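Local atomic coordinates of protein (sliding clamp) (PDB entry 1B77), a protein that forms a ring-shaped trimer that probably encircles DNA and tethers the phage replicative polymerase to its template, making synthesis processive. Residues T116-L126 with K164-Y172; G132-I140 with N150-L160. One frame throughout, in Å; residues are numbered along the deposited sequence.

Interaction 1. Residues T116-L126 with K164-Y172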
loop_
_atom_site.group_PDB
_atom_site.type_symbol
_atom_site.label_atom_id
_atom_site.label_comp_id
_atom_site.label_asym_id
_atom_site.label_seq_id
_atom_site.Cartn_x
_atom_site.Cartn_y
_atom_site.Cartn_z
ATOM N N THR A 116 -31.400 19.867 8.176
ATOM C CA THR A 116 -31.172 19.491 6.782
ATOM C C THR A 116 -30.665 18.056 6.800
ATOM O O THR A 116 -30.786 17.371 7.817
ATOM C CB THR A 116 -30.129 20.409 6.073
ATOM O OG1 THR A 116 -29.953 19.981 4.716
ATOM C CG2 THR A 116 -28.787 20.370 6.785
ATOM N N GLU A 117 -30.105 17.595 5.686
ATOM C CA GLU A 117 -29.601 16.236 5.625
ATOM C C GLU A 117 -28.656 16.025 4.455
ATOM O O GLU A 117 -28.725 16.727 3.454
ATOM C CB GLU A 117 -30.764 15.250 5.525
ATOM C CG GLU A 117 -31.471 15.208 4.183
ATOM C CD GLU A 117 -32.663 14.260 4.198
ATOM O OE1 GLU A 117 -32.541 13.154 4.775
ATOM O OE2 GLU A 117 -33.721 14.609 3.629
ATOM N N ILE A 118 -27.767 15.052 4.596
ATOM C CA ILE A 118 -26.808 14.736 3.551
ATOM C C ILE A 118 -26.848 13.228 3.292
ATOM O O ILE A 118 -26.843 12.429 4.228
ATOM C CB ILE A 118 -25.389 15.177 3.972
ATOM C CG1 ILE A 118 -24.391 14.907 2.849
ATOM C CG2 ILE A 118 -24.995 14.486 5.275
ATOM C CD1 ILE A 118 -23.081 15.658 3.012
ATOM N N LYS A 119 -26.914 12.854 2.018
ATOM C CA LYS A 119 -26.967 11.450 1.629
ATOM C C LYS A 119 -25.570 10.845 1.638
ATOM O O LYS A 119 -24.576 11.569 1.552
ATOM C CB LYS A 119 -27.572 11.315 0.227
ATOM C CG LYS A 119 -28.975 11.894 0.077
ATOM C CD LYS A 119 -29.454 11.777 -1.363
ATOM C CE LYS A 119 -30.886 12.269 -1.524
ATOM N NZ LYS A 119 -31.827 11.501 -0.658
ATOM N N ALA A 120 -25.510 9.519 1.722
ATOM C CA ALA A 120 -24.253 8.776 1.754
ATOM C C ALA A 120 -23.245 9.121 0.650
ATOM O O ALA A 120 -22.073 9.351 0.940
ATOM C CB ALA A 120 -24.539 7.278 1.742
ATOM N N GLU A 121 -23.679 9.155 -0.608
ATOM C CA GLU A 121 -22.751 9.470 -1.700
ATOM C C GLU A 121 -22.285 10.923 -1.639
ATOM O O GLU A 121 -21.105 11.223 -1.853
ATOM C CB GLU A 121 -23.397 9.202 -3.061
ATOM C CG GLU A 121 -23.931 7.791 -3.240
ATOM C CD GLU A 121 -24.188 7.459 -4.702
ATOM O OE1 GLU A 121 -24.547 8.391 -5.469
ATOM O OE2 GLU A 121 -24.035 6.268 -5.079
ATOM N N ASP A 122 -23.220 11.824 -1.359
ATOM C CA ASP A 122 -22.898 13.238 -1.247
ATOM C C ASP A 122 -21.831 13.430 -0.162
ATOM O O ASP A 122 -20.839 14.122 -0.383
ATOM C CB ASP A 122 -24.171 14.024 -0.923
ATOM C CG ASP A 122 -25.191 13.957 -2.051
ATOM O OD1 ASP A 122 -24.819 13.517 -3.162
ATOM O OD2 ASP A 122 -26.357 14.355 -1.839
ATOM N N LEU A 123 -22.028 12.809 0.999
ATOM C CA LEU A 123 -21.051 12.908 2.083
ATOM C C LEU A 123 -19.722 12.343 1.597
ATOM O O LEU A 123 -18.665 12.952 1.770
ATOM C CB LEU A 123 -21.509 12.116 3.310
ATOM C CG LEU A 123 -20.467 12.012 4.437
ATOM C CD1 LEU A 123 -20.141 13.405 4.969
ATOM C CD2 LEU A 123 -20.998 11.130 5.555
ATOM N N GLN A 124 -19.788 11.168 0.983
ATOM C CA GLN A 124 -18.610 10.509 0.457
ATOM C C GLN A 124 -17.868 11.415 -0.537
ATOM O O GLN A 124 -16.636 11.472 -0.526
ATOM C CB GLN A 124 -19.018 9.204 -0.225
ATOM C CG GLN A 124 -17.862 8.320 -0.654
ATOM C CD GLN A 124 -18.321 7.176 -1.544
ATOM O OE1 GLN A 124 -18.842 7.404 -2.639
ATOM N NE2 GLN A 124 -18.136 5.941 -1.078
ATOM N N GLN A 125 -18.609 12.122 -1.393
ATOM C CA GLN A 125 -17.972 13.007 -2.367
ATOM C C GLN A 125 -17.318 14.207 -1.700
ATOM O O GLN A 125 -16.209 14.597 -2.066
ATOM C CB GLN A 125 -18.972 13.514 -3.411
ATOM C CG GLN A 125 -18.302 14.374 -4.491
ATOM C CD GLN A 125 -19.290 14.939 -5.494
ATOM O OE1 GLN A 125 -20.067 15.836 -5.177
ATOM N NE2 GLN A 125 -19.263 14.412 -6.712
ATOM N N LEU A 126 -18.014 14.801 -0.735
ATOM C CA LEU A 126 -17.480 15.953 -0.013
ATOM C C LEU A 126 -16.143 15.592 0.641
ATOM O O LEU A 126 -15.176 16.346 0.563
ATOM C CB LEU A 126 -18.465 16.407 1.069
ATOM C CG LEU A 126 -17.952 17.501 2.018
ATOM C CD1 LEU A 126 -17.724 18.781 1.238
ATOM C CD2 LEU A 126 -18.951 17.727 3.151
ATOM N N LYS A 164 -14.238 26.317 -3.568
ATOM C CA LYS A 164 -13.612 25.438 -4.540
ATOM C C LYS A 164 -14.571 24.287 -4.811
ATOM O O LYS A 164 -14.407 23.530 -5.769
ATOM C CB LYS A 164 -12.290 24.911 -3.981
ATOM C CG LYS A 164 -11.378 26.027 -3.469
ATOM C CD LYS A 164 -9.976 25.531 -3.174
ATOM C CE LYS A 164 -9.249 25.145 -4.454
ATOM N NZ LYS A 164 -7.875 24.640 -4.189
ATOM N N TYR A 165 -15.584 24.178 -3.955
ATOM C CA TYR A 165 -16.589 23.133 -4.073
ATOM C C TYR A 165 -17.937 23.575 -3.504
ATOM O O TYR A 165 -18.005 24.395 -2.578
ATOM C CB TYR A 165 -16.118 21.882 -3.339
ATOM C CG TYR A 165 -17.087 20.725 -3.384
ATOM C CD1 TYR A 165 -17.266 19.982 -4.545
ATOM C CD2 TYR A 165 -17.789 20.343 -2.244
ATOM C CE1 TYR A 165 -18.116 18.882 -4.569
ATOM C CE2 TYR A 165 -18.641 19.248 -2.256
ATOM C CZ TYR A 165 -18.797 18.521 -3.418
ATOM O OH TYR A 165 -19.625 17.423 -3.418
ATOM N N SER A 166 -19.009 23.021 -4.056
ATOM C CA SER A 166 -20.343 23.366 -3.596
ATOM C C SER A 166 -21.312 22.203 -3.755
ATOM O O SER A 166 -21.418 21.614 -4.822
ATOM C CB SER A 166 -20.858 24.580 -4.363
ATOM O OG SER A 166 -22.106 24.990 -3.845
ATOM N N LEU A 167 -22.022 21.888 -2.678
ATOM C CA LEU A 167 -22.984 20.794 -2.669
ATOM C C LEU A 167 -24.337 21.275 -2.154
ATOM O O LEU A 167 -24.434 21.852 -1.068
ATOM C CB LEU A 167 -22.463 19.660 -1.779
ATOM C CG LEU A 167 -23.435 18.557 -1.341
ATOM C CD1 LEU A 167 -23.934 17.784 -2.551
ATOM C CD2 LEU A 167 -22.724 17.617 -0.375
ATOM N N THR A 168 -25.381 21.027 -2.936
ATOM C CA THR A 168 -26.744 21.416 -2.576
ATOM C C THR A 168 -27.390 20.288 -1.763
ATOM O O THR A 168 -27.320 19.115 -2.139
ATOM C CB THR A 168 -27.599 21.666 -3.838
ATOM O OG1 THR A 168 -26.973 22.680 -4.637
ATOM C CG2 THR A 168 -28.995 22.116 -3.468
ATOM N N LEU A 169 -28.023 20.638 -0.650
ATOM C CA LEU A 169 -28.655 19.626 0.185
ATOM C C LEU A 169 -30.171 19.573 0.035
ATOM O O LEU A 169 -30.690 18.843 -0.813
ATOM C CB LEU A 169 -28.269 19.849 1.653
ATOM C CG LEU A 169 -26.746 19.861 1.866
ATOM C CD1 LEU A 169 -26.423 20.099 3.333
ATOM C CD2 LEU A 169 -26.151 18.548 1.382
ATOM N N THR A 170 -30.878 20.351 0.850
ATOM C CA THR A 170 -32.339 20.383 0.826
ATOM C C THR A 170 -32.897 21.783 0.580
ATOM O O THR A 170 -32.147 22.767 0.538
ATOM C CB THR A 170 -32.911 19.880 2.154
ATOM O OG1 THR A 170 -32.420 20.703 3.218
ATOM C CG2 THR A 170 -32.502 18.439 2.402
ATOM N N ASP A 171 -34.218 21.862 0.429
ATOM C CA ASP A 171 -34.885 23.137 0.194
ATOM C C ASP A 171 -35.045 23.868 1.513
ATOM O O ASP A 171 -35.257 23.249 2.549
ATOM C CB ASP A 171 -36.271 22.933 -0.431
ATOM C CG ASP A 171 -36.224 22.153 -1.736
ATOM O OD1 ASP A 171 -35.363 22.451 -2.586
ATOM O OD2 ASP A 171 -37.062 21.246 -1.909
ATOM N N TYR A 172 -34.937 25.191 1.472
ATOM C CA TYR A 172 -35.085 25.996 2.677
ATOM C C TYR A 172 -35.977 27.191 2.401
ATOM O O TYR A 172 -35.583 28.120 1.691
ATOM C CB TYR A 172 -33.726 26.487 3.182
ATOM C CG TYR A 172 -33.840 27.390 4.390
ATOM C CD1 TYR A 172 -34.322 26.904 5.608
ATOM C CD2 TYR A 172 -33.479 28.738 4.322
ATOM C CE1 TYR A 172 -34.437 27.730 6.725
ATOM C CE2 TYR A 172 -33.591 29.577 5.432
ATOM C CZ TYR A 172 -34.070 29.066 6.630
ATOM O OH TYR A 172 -34.176 29.882 7.734
#
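Tyr165 reaches from strand 165-171, the outermost of its sheet within the chain, to helix 120-126, its ring carried toward the helix because CG lies opposite the backbone N (chi1 180°). Beyond CB, which rests on Ile135, the ring passes Leu126 obliquely, CE2 lying 3.6 Å from Leu126 CD1, and the side chain ends at OH, which donates to Gln125 OE1. That oxygen lies in the ring plane, while the amide stands almost perpendicular to the ring (88°). The modelled separation of OH and OE1 is very short and its exact length doubtful. Farther along the strand, Leu167 presents CD2 to both Ile118 CD1 and Asp122 CB, each at 3.9 Å. Leu169 CB packs against Glu117 O (3.6 Å). Thr116 OG1 and Thr170 OG1 share a hydrogen bond of 3.0 Å. Ser88 and Leu66 of the second subunit also bond the Gln125 amide, fixing its orientation, and a strand of that subunit pairs with Tyr165-Leu167. Helix 120-126 runs nearly antiparallel to strand 165-171 (165°), forming the helix-on-sheet layer of the DNA clamp fold, here at a subunit interface where the sheet continues into the next protomer.

Interaction 2. Residues G132-I140 with N150-L160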
loop_
_atom_site.group_PDB
_atom_site.type_symbol
_atom_site.label_atom_id
_atom_site.label_comp_id
_atom_site.label_asym_id
_atom_site.label_seq_id
_atom_site.Cartn_x
_atom_site.Cartn_y
_atom_site.Cartn_z
ATOM N N GLY A 132 -8.562 16.466 -2.101
ATOM C CA GLY A 132 -7.901 16.765 -3.362
ATOM C C GLY A 132 -7.799 18.233 -3.737
ATOM O O GLY A 132 -6.975 18.603 -4.576
ATOM N N LEU A 133 -8.637 19.070 -3.125
ATOM C CA LEU A 133 -8.640 20.508 -3.395
ATOM C C LEU A 133 -8.200 21.289 -2.161
ATOM O O LEU A 133 -8.404 22.497 -2.081
ATOM C CB LEU A 133 -10.045 20.973 -3.795
ATOM C CG LEU A 133 -10.657 20.472 -5.103
ATOM C CD1 LEU A 133 -12.127 20.861 -5.160
ATOM C CD2 LEU A 133 -9.895 21.063 -6.275
ATOM N N GLN A 134 -7.598 20.588 -1.210
ATOM C CA GLN A 134 -7.137 21.187 0.038
ATOM C C GLN A 134 -8.228 21.993 0.723
ATOM O O GLN A 134 -7.993 23.113 1.180
ATOM C CB GLN A 134 -5.920 22.093 -0.184
ATOM C CG GLN A 134 -4.717 21.418 -0.813
ATOM C CD GLN A 134 -4.774 21.465 -2.318
ATOM O OE1 GLN A 134 -4.793 22.544 -2.906
ATOM N NE2 GLN A 134 -4.808 20.298 -2.952
ATOM N N ILE A 135 -9.431 21.434 0.774
ATOM C CA ILE A 135 -10.531 22.110 1.444
ATOM C C ILE A 135 -10.370 21.776 2.921
ATOM O O ILE A 135 -10.484 20.618 3.316
ATOM C CB ILE A 135 -11.901 21.606 0.936
ATOM C CG1 ILE A 135 -12.062 21.951 -0.548
ATOM C CG2 ILE A 135 -13.027 22.238 1.762
ATOM C CD1 ILE A 135 -13.371 21.503 -1.168
ATOM N N ASP A 136 -10.082 22.791 3.729
ATOM C CA ASP A 136 -9.892 22.588 5.158
ATOM C C ASP A 136 -11.066 23.115 5.980
ATOM O O ASP A 136 -11.099 22.959 7.206
ATOM C CB ASP A 136 -8.599 23.269 5.608
ATOM C CG ASP A 136 -8.616 24.773 5.375
ATOM O OD1 ASP A 136 -9.531 25.264 4.680
ATOM O OD2 ASP A 136 -7.699 25.463 5.877
ATOM N N THR A 137 -12.034 23.729 5.310
ATOM C CA THR A 137 -13.188 24.276 6.002
ATOM C C THR A 137 -14.397 24.351 5.088
ATOM O O THR A 137 -14.278 24.685 3.909
ATOM C CB THR A 137 -12.905 25.697 6.515
ATOM O OG1 THR A 137 -12.794 26.582 5.397
ATOM C CG2 THR A 137 -11.601 25.748 7.298
ATOM N N ILE A 138 -15.565 24.033 5.634
ATOM C CA ILE A 138 -16.798 24.102 4.865
ATOM C C ILE A 138 -17.752 25.049 5.575
ATOM O O ILE A 138 -17.609 25.308 6.769
ATOM C CB ILE A 138 -17.493 22.725 4.740
ATOM C CG1 ILE A 138 -17.912 22.224 6.120
ATOM C CG2 ILE A 138 -16.562 21.729 4.076
ATOM C CD1 ILE A 138 -18.792 20.998 6.084
ATOM N N ALA A 139 -18.719 25.567 4.830
ATOM C CA ALA A 139 -19.719 26.465 5.381
ATOM C C ALA A 139 -21.103 26.028 4.911
ATOM O O ALA A 139 -21.339 25.867 3.713
ATOM C CB ALA A 139 -19.446 27.897 4.937
ATOM N N ILE A 140 -22.008 25.815 5.857
ATOM C CA ILE A 140 -23.371 25.414 5.528
ATOM C C ILE A 140 -24.203 26.689 5.600
ATOM O O ILE A 140 -24.320 27.313 6.658
ATOM C CB ILE A 140 -23.884 24.352 6.524
ATOM C CG1 ILE A 140 -22.889 23.184 6.566
ATOM C CG2 ILE A 140 -25.251 23.840 6.093
ATOM C CD1 ILE A 140 -23.141 22.177 7.667
ATOM N N ASN A 150 -20.537 24.932 1.140
ATOM C CA ASN A 150 -19.449 25.457 0.323
ATOM C C ASN A 150 -18.130 25.051 0.968
ATOM O O ASN A 150 -17.988 25.111 2.192
ATOM C CB ASN A 150 -19.522 26.983 0.226
ATOM C CG ASN A 150 -20.714 27.464 -0.564
ATOM O OD1 ASN A 150 -20.920 27.063 -1.710
ATOM N ND2 ASN A 150 -21.507 28.334 0.044
ATOM N N GLY A 151 -17.171 24.631 0.146
ATOM C CA GLY A 151 -15.877 24.221 0.664
ATOM C C GLY A 151 -14.807 25.232 0.312
ATOM O O GLY A 151 -14.734 25.688 -0.828
ATOM N N TYR A 152 -13.970 25.580 1.286
ATOM C CA TYR A 152 -12.913 26.559 1.064
ATOM C C TYR A 152 -11.548 26.103 1.559
ATOM O O TYR A 152 -11.420 25.097 2.255
ATOM C CB TYR A 152 -13.225 27.872 1.787
ATOM C CG TYR A 152 -14.601 28.450 1.572
ATOM C CD1 TYR A 152 -15.709 27.955 2.263
ATOM C CD2 TYR A 152 -14.787 29.526 0.714
ATOM C CE1 TYR A 152 -16.969 28.532 2.103
ATOM C CE2 TYR A 152 -16.036 30.109 0.547
ATOM C CZ TYR A 152 -17.121 29.610 1.241
ATOM O OH TYR A 152 -18.349 30.203 1.071
ATOM N N ASN A 153 -10.528 26.871 1.187
ATOM C CA ASN A 153 -9.168 26.611 1.633
ATOM C C ASN A 153 -8.833 27.820 2.495
ATOM O O ASN A 153 -8.297 28.815 2.006
ATOM C CB ASN A 153 -8.191 26.537 0.461
ATOM C CG ASN A 153 -6.800 26.107 0.902
ATOM O OD1 ASN A 153 -6.278 26.599 1.902
ATOM N ND2 ASN A 153 -6.196 25.187 0.160
ATOM N N LYS A 154 -9.190 27.727 3.772
ATOM C CA LYS A 154 -8.973 28.781 4.759
ATOM C C LYS A 154 -7.569 29.397 4.708
ATOM O O LYS A 154 -7.398 30.603 4.905
ATOM C CB LYS A 154 -9.228 28.211 6.155
ATOM C CG LYS A 154 -9.101 29.206 7.297
ATOM C CD LYS A 154 -10.250 30.186 7.323
ATOM C CE LYS A 154 -10.212 31.014 8.587
ATOM N NZ LYS A 154 -11.382 31.933 8.665
ATOM N N VAL A 155 -6.569 28.566 4.438
ATOM C CA VAL A 155 -5.191 29.032 4.383
ATOM C C VAL A 155 -4.969 30.157 3.366
ATOM O O VAL A 155 -4.456 31.226 3.710
ATOM C CB VAL A 155 -4.235 27.871 4.061
ATOM C CG1 VAL A 155 -2.795 28.361 4.100
ATOM C CG2 VAL A 155 -4.439 26.738 5.061
ATOM N N GLU A 156 -5.366 29.919 2.122
ATOM C CA GLU A 156 -5.188 30.912 1.072
ATOM C C GLU A 156 -6.439 31.764 0.847
ATOM O O GLU A 156 -6.449 32.644 -0.013
ATOM C CB GLU A 156 -4.812 30.210 -0.234
ATOM C CG GLU A 156 -5.965 29.451 -0.859
ATOM C CD GLU A 156 -5.559 28.660 -2.089
ATOM O OE1 GLU A 156 -4.848 29.221 -2.955
ATOM O OE2 GLU A 156 -5.967 27.478 -2.192
ATOM N N ASP A 157 -7.488 31.500 1.619
ATOM C CA ASP A 157 -8.743 32.233 1.487
ATOM C C ASP A 157 -9.288 32.542 2.872
ATOM O O ASP A 157 -10.394 32.145 3.235
ATOM C CB ASP A 157 -9.737 31.391 0.682
ATOM C CG ASP A 157 -11.070 32.085 0.477
ATOM O OD1 ASP A 157 -11.085 33.311 0.241
ATOM O OD2 ASP A 157 -12.106 31.393 0.538
ATOM N N SER A 158 -8.484 33.270 3.634
ATOM C CA SER A 158 -8.801 33.666 5.001
ATOM C C SER A 158 -10.239 34.138 5.252
ATOM O O SER A 158 -10.752 33.985 6.360
ATOM C CB SER A 158 -7.815 34.755 5.446
ATOM O OG SER A 158 -7.966 35.054 6.821
ATOM N N GLY A 159 -10.891 34.697 4.236
ATOM C CA GLY A 159 -12.254 35.180 4.421
ATOM C C GLY A 159 -13.385 34.299 3.908
ATOM O O GLY A 159 -14.560 34.672 4.002
ATOM N N LEU A 160 -13.039 33.132 3.370
ATOM C CA LEU A 160 -14.029 32.196 2.840
ATOM C C LEU A 160 -14.948 32.851 1.824
ATOM O O LEU A 160 -16.161 32.897 2.017
ATOM C CB LEU A 160 -14.870 31.603 3.974
ATOM C CG LEU A 160 -14.190 30.590 4.899
ATOM C CD1 LEU A 160 -12.992 31.219 5.573
ATOM C CD2 LEU A 160 -15.190 30.109 5.941
#
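Tyr152 lays its ring beside strand 137-140, so that CE1 touches Ala139 CB at 3.8 Å and Thr137 O lies at the ring edge, in its plane. One face is covered by Leu160, whose CB sits 3.7 Å above the ring plane, over the centre, as the 150-160 segment folds back through a type I turn from Asp157 to Leu160. The backbones pair as an antiparallel hairpin. Asn150 and Ala139 exchange two hydrogen bonds, and Tyr152 N gives Thr137 O a nearly straight one of 2.8 Å (171°). At the end of the ladder Asp136 and Thr137 both face Tyr152 in a classic beta bulge, and Tyr152 O receives only weak bonds from their two amides. Gly151, facing Ile138, lets the Ile135 side chain close in, CG2 reaching its CA at 3.6 Å where a CB would collide with Ile135 CD1. Beyond the bulge, Asp136 bends back over its own main chain (chi1 61°), which brings OD1 to Lys154 N at 2.6 Å, the amide meeting the syn lone pair. Lys154 CB lies against both the carboxylate and Thr137 CG2, the latter at 3.6 Å, while its NZ turns off to Ser158 O. Thr137 OG1 is buried without a polar partner. The carboxylate thus takes over where regular pairing stops, and its negative charge probably strengthens the hold on the Lys154 amide at the loop start.

How the interactions relate
From the N terminus, the chain enters interaction 1 on strand 114-118 and helix 120-132, then passes into 132-140, the first half of interaction 2. The hairpin of strands 137-143 and 146-152 returns to 150-160, closing the inner loop, and only afterwards does strand 165-171 close the wider one. Interaction 2 is therefore nested inside interaction 1. The two meet at Gly151, whose O and N probably bond Lys164 N and Tyr165 O at a classic beta bulge. Interaction 2 pairs two inner strands of one sheet, whereas interaction 1 joins strand 165-171 of that sheet to the helix and to strand 114-118, outermost in the other sheet within this chain; both also touch the second subunit.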